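Local coordinates for protein GH127 beta-L-arabinofuranoside (Geobacillus stearothermophilus, PDB 4QK0) that probably hydrolyses beta-L-arabinofuranosides, releasing L-arabinose as a family GH127 glycoside hydrolase, at residues A[568-573]-A[600-605]. Numbering follows the deposited sequence.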
ATOM      1  N   PRO A 568      -4.998  22.481  -0.811  1.00 34.08           N
ATOM      2  CA  PRO A 568      -4.766  21.122  -0.360  1.00 33.27           C
ATOM      3  C   PRO A 568      -6.030  20.303  -0.238  1.00 29.39           C
ATOM      4  O   PRO A 568      -7.143  20.774  -0.508  1.00 29.81           O
ATOM      5  CB  PRO A 568      -4.082  21.327   1.010  1.00 32.08           C
ATOM      6  CG  PRO A 568      -4.547  22.668   1.481  1.00 31.12           C
ATOM      7  CD  PRO A 568      -5.086  23.439   0.318  1.00 32.19           C
ATOM      8  N   ASN A 569      -5.825  19.039   0.091  1.00 29.81           N
ATOM      9  CA  ASN A 569      -6.900  18.051   0.257  1.00 29.45           C
ATOM     10  C   ASN A 569      -7.729  17.829  -0.995  1.00 27.87           C
ATOM     11  O   ASN A 569      -8.937  18.089  -1.033  1.00 25.33           O
ATOM     12  CB  ASN A 569      -7.792  18.399   1.472  1.00 30.00           C
ATOM     13  CG  ASN A 569      -8.648  17.224   1.892  1.00 33.85           C
ATOM     14  OD1 ASN A 569      -8.665  16.192   1.204  1.00 31.74           O
ATOM     15  ND2 ASN A 569      -9.350  17.357   3.024  1.00 33.41           N
ATOM     16  N   LEU A 570      -7.070  17.349  -2.035  1.00 28.35           N
ATOM     17  CA  LEU A 570      -7.731  17.212  -3.340  1.00 27.59           C
ATOM     18  C   LEU A 570      -8.728  16.070  -3.314  1.00 25.29           C
ATOM     19  O   LEU A 570      -9.638  16.051  -4.115  1.00 24.79           O
ATOM     20  CB  LEU A 570      -6.721  17.060  -4.477  1.00 27.60           C
ATOM     21  CG  LEU A 570      -5.761  18.236  -4.650  1.00 29.56           C
ATOM     22  CD1 LEU A 570      -4.685  17.892  -5.663  1.00 32.06           C
ATOM     23  CD2 LEU A 570      -6.478  19.477  -5.076  1.00 29.54           C
ATOM     24  N   ALA A 571      -8.588  15.138  -2.390  1.00 27.77           N
ATOM     25  CA  ALA A 571      -9.643  14.094  -2.193  1.00 26.73           C
ATOM     26  C   ALA A 571     -10.977  14.720  -1.824  1.00 28.00           C
ATOM     27  O   ALA A 571     -12.031  14.224  -2.214  1.00 27.28           O
ATOM     28  CB  ALA A 571      -9.225  13.107  -1.119  1.00 26.87           C
ATOM     29  N   ASN A 572     -10.942  15.871  -1.146  1.00 30.74           N
ATOM     30  CA  ASN A 572     -12.156  16.629  -0.770  1.00 31.45           C
ATOM     31  C   ASN A 572     -12.581  17.652  -1.849  1.00 32.21           C
ATOM     32  O   ASN A 572     -12.852  18.846  -1.567  1.00 34.53           O
ATOM     33  CB  ASN A 572     -11.891  17.349   0.558  1.00 33.47           C
ATOM     34  CG  ASN A 572     -13.101  18.073   1.075  1.00 38.29           C
ATOM     35  OD1 ASN A 572     -14.235  17.553   1.056  1.00 43.60           O
ATOM     36  ND2 ASN A 572     -12.878  19.277   1.560  1.00 39.49           N
ATOM     37  N   LEU A 573     -12.537  17.205  -3.097  1.00 32.97           N
ATOM     38  CA  LEU A 573     -12.999  17.975  -4.261  1.00 33.01           C
ATOM     39  C   LEU A 573     -13.875  17.045  -5.027  1.00 28.84           C
ATOM     40  O   LEU A 573     -13.484  15.914  -5.309  1.00 30.35           O
ATOM     41  CB  LEU A 573     -11.868  18.368  -5.196  1.00 35.26           C
ATOM     42  CG  LEU A 573     -11.336  19.798  -5.204  1.00 37.43           C
ATOM     43  CD1 LEU A 573     -10.263  19.910  -6.274  1.00 38.88           C
ATOM     44  CD2 LEU A 573     -12.395  20.817  -5.495  1.00 40.51           C
ATOM     45  N   ALA A 600     -16.143  23.149  -8.984  1.00 32.90           N
ATOM     46  CA  ALA A 600     -16.337  21.952  -8.192  1.00 36.03           C
ATOM     47  C   ALA A 600     -16.902  22.284  -6.791  1.00 32.79           C
ATOM     48  O   ALA A 600     -17.208  23.435  -6.488  1.00 29.63           O
ATOM     49  CB  ALA A 600     -15.006  21.235  -8.059  1.00 36.55           C
ATOM     50  N   GLU A 601     -17.024  21.257  -5.968  1.00 30.55           N
ATOM     51  CA  GLU A 601     -17.521  21.366  -4.612  1.00 33.30           C
ATOM     52  C   GLU A 601     -16.560  20.751  -3.628  1.00 31.98           C
ATOM     53  O   GLU A 601     -15.998  19.700  -3.894  1.00 28.80           O
ATOM     54  CB  GLU A 601     -18.824  20.602  -4.478  1.00 34.27           C
ATOM     55  CG  GLU A 601     -19.974  21.218  -5.203  1.00 41.34           C
ATOM     56  CD  GLU A 601     -21.296  20.477  -4.967  1.00 48.73           C
ATOM     57  OE1 GLU A 601     -21.400  19.675  -3.994  1.00 52.95           O
ATOM     58  OE2 GLU A 601     -22.219  20.698  -5.776  1.00 54.11           O
ATOM     59  N   ARG A 602     -16.404  21.414  -2.485  1.00 33.91           N
ATOM     60  CA  ARG A 602     -15.706  20.881  -1.336  1.00 32.07           C
ATOM     61  C   ARG A 602     -16.625  20.737  -0.118  1.00 31.35           C
ATOM     62  O   ARG A 602     -17.548  21.505   0.091  1.00 31.38           O
ATOM     63  CB  ARG A 602     -14.604  21.803  -0.926  1.00 32.88           C
ATOM     64  CG  ARG A 602     -13.527  22.034  -1.951  1.00 35.43           C
ATOM     65  CD  ARG A 602     -12.374  22.665  -1.231  1.00 35.15           C
ATOM     66  NE  ARG A 602     -11.131  22.667  -1.983  1.00 33.73           N
ATOM     67  CZ  ARG A 602     -10.200  21.724  -1.902  1.00 31.57           C
ATOM     68  NH1 ARG A 602     -10.385  20.612  -1.199  1.00 33.56           N
ATOM     69  NH2 ARG A 602      -9.092  21.866  -2.580  1.00 34.80           N
ATOM     70  N   VAL A 603     -16.335  19.746   0.695  1.00 30.76           N
ATOM     71  CA  VAL A 603     -16.979  19.640   1.989  1.00 37.97           C
ATOM     72  C   VAL A 603     -16.365  20.667   2.926  1.00 37.65           C
ATOM     73  O   VAL A 603     -15.153  20.820   2.985  1.00 38.17           O
ATOM     74  CB  VAL A 603     -16.829  18.214   2.562  1.00 39.27           C
ATOM     75  CG1 VAL A 603     -17.367  18.113   3.978  1.00 39.53           C
ATOM     76  CG2 VAL A 603     -17.569  17.248   1.638  1.00 42.81           C
ATOM     77  N   ASP A 604     -17.217  21.323   3.686  1.00 44.13           N
ATOM     78  CA  ASP A 604     -16.794  22.349   4.642  1.00 52.08           C
ATOM     79  C   ASP A 604     -16.223  21.730   5.915  1.00 49.42           C
ATOM     80  O   ASP A 604     -16.917  21.031   6.639  1.00 42.85           O
ATOM     81  CB  ASP A 604     -17.993  23.244   4.960  1.00 62.98           C
ATOM     82  CG  ASP A 604     -17.624  24.540   5.684  1.00 67.18           C
ATOM     83  OD1 ASP A 604     -16.515  24.702   6.239  1.00 77.36           O
ATOM     84  OD2 ASP A 604     -18.496  25.427   5.670  1.00 73.13           O
ATOM     85  N   GLU A 605     -14.930  21.964   6.144  1.00 63.84           N
ATOM     86  CA  GLU A 605     -14.239  21.513   7.365  1.00 74.84           C
ATOM     87  C   GLU A 605     -14.555  22.473   8.528  1.00 84.76           C
ATOM     88  O   GLU A 605     -14.637  22.035   9.662  1.00 94.96           O
ATOM     89  CB  GLU A 605     -12.705  21.393   7.186  1.00 68.31           C
ATOM     90  CG  GLU A 605     -12.220  20.701   5.917  1.00 67.94           C
ATOM     91  CD  GLU A 605     -10.755  20.260   5.992  1.00 61.93           C
ATOM     92  OE1 GLU A 605     -10.082  20.027   4.920  1.00 56.92           O
ATOM     93  OE2 GLU A 605     -10.281  20.158   7.144  1.00 54.50           O
TER
HETATM   94  O   HOH W   1     -10.949  20.902   2.281  1.00 39.09           O
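L573 and R602 bring the two backbones to 4.9 Å between their CA atoms, where the turn 568-573 lies against the end of the strand that finishes at V603. The side chain of N572 then imitates a strand neighbour. Its ND2 gives a nearly straight bond to V603 O (172°), in the carbonyl plane and on a lone pair. Its OD1 takes V603 N at 3.1 Å, so one amide group meets both the N-H and the C=O of V603.

R602, extended from CG to NE, carries its guanidinium to the backbone carbonyls of the turn. NH1 binds N569 O (2.9 Å), lying above that carbonyl's plane; N572 N meets the same oxygen from the opposite face. NH2 hydrogen-bonds to N566 O and, weakly, to P568 O, and L573 CG covers one guanidinium face, 3.9 Å above it. L573 CD2 also packs on A600 CB.

A water bridges N572 ND2 and poorly ordered E605 OE1, which N569 ND2 reaches weakly (3.4 Å); their stronger partners are Q542 NE2 and P541 O of the second subunit, which packs here on the GH127 C-terminal domain. The turn follows helix 563-566 and precedes strand 574-586, beside strand 593-603, whose other neighbour, strand 620-629, supplies Y621 and V623 against R602.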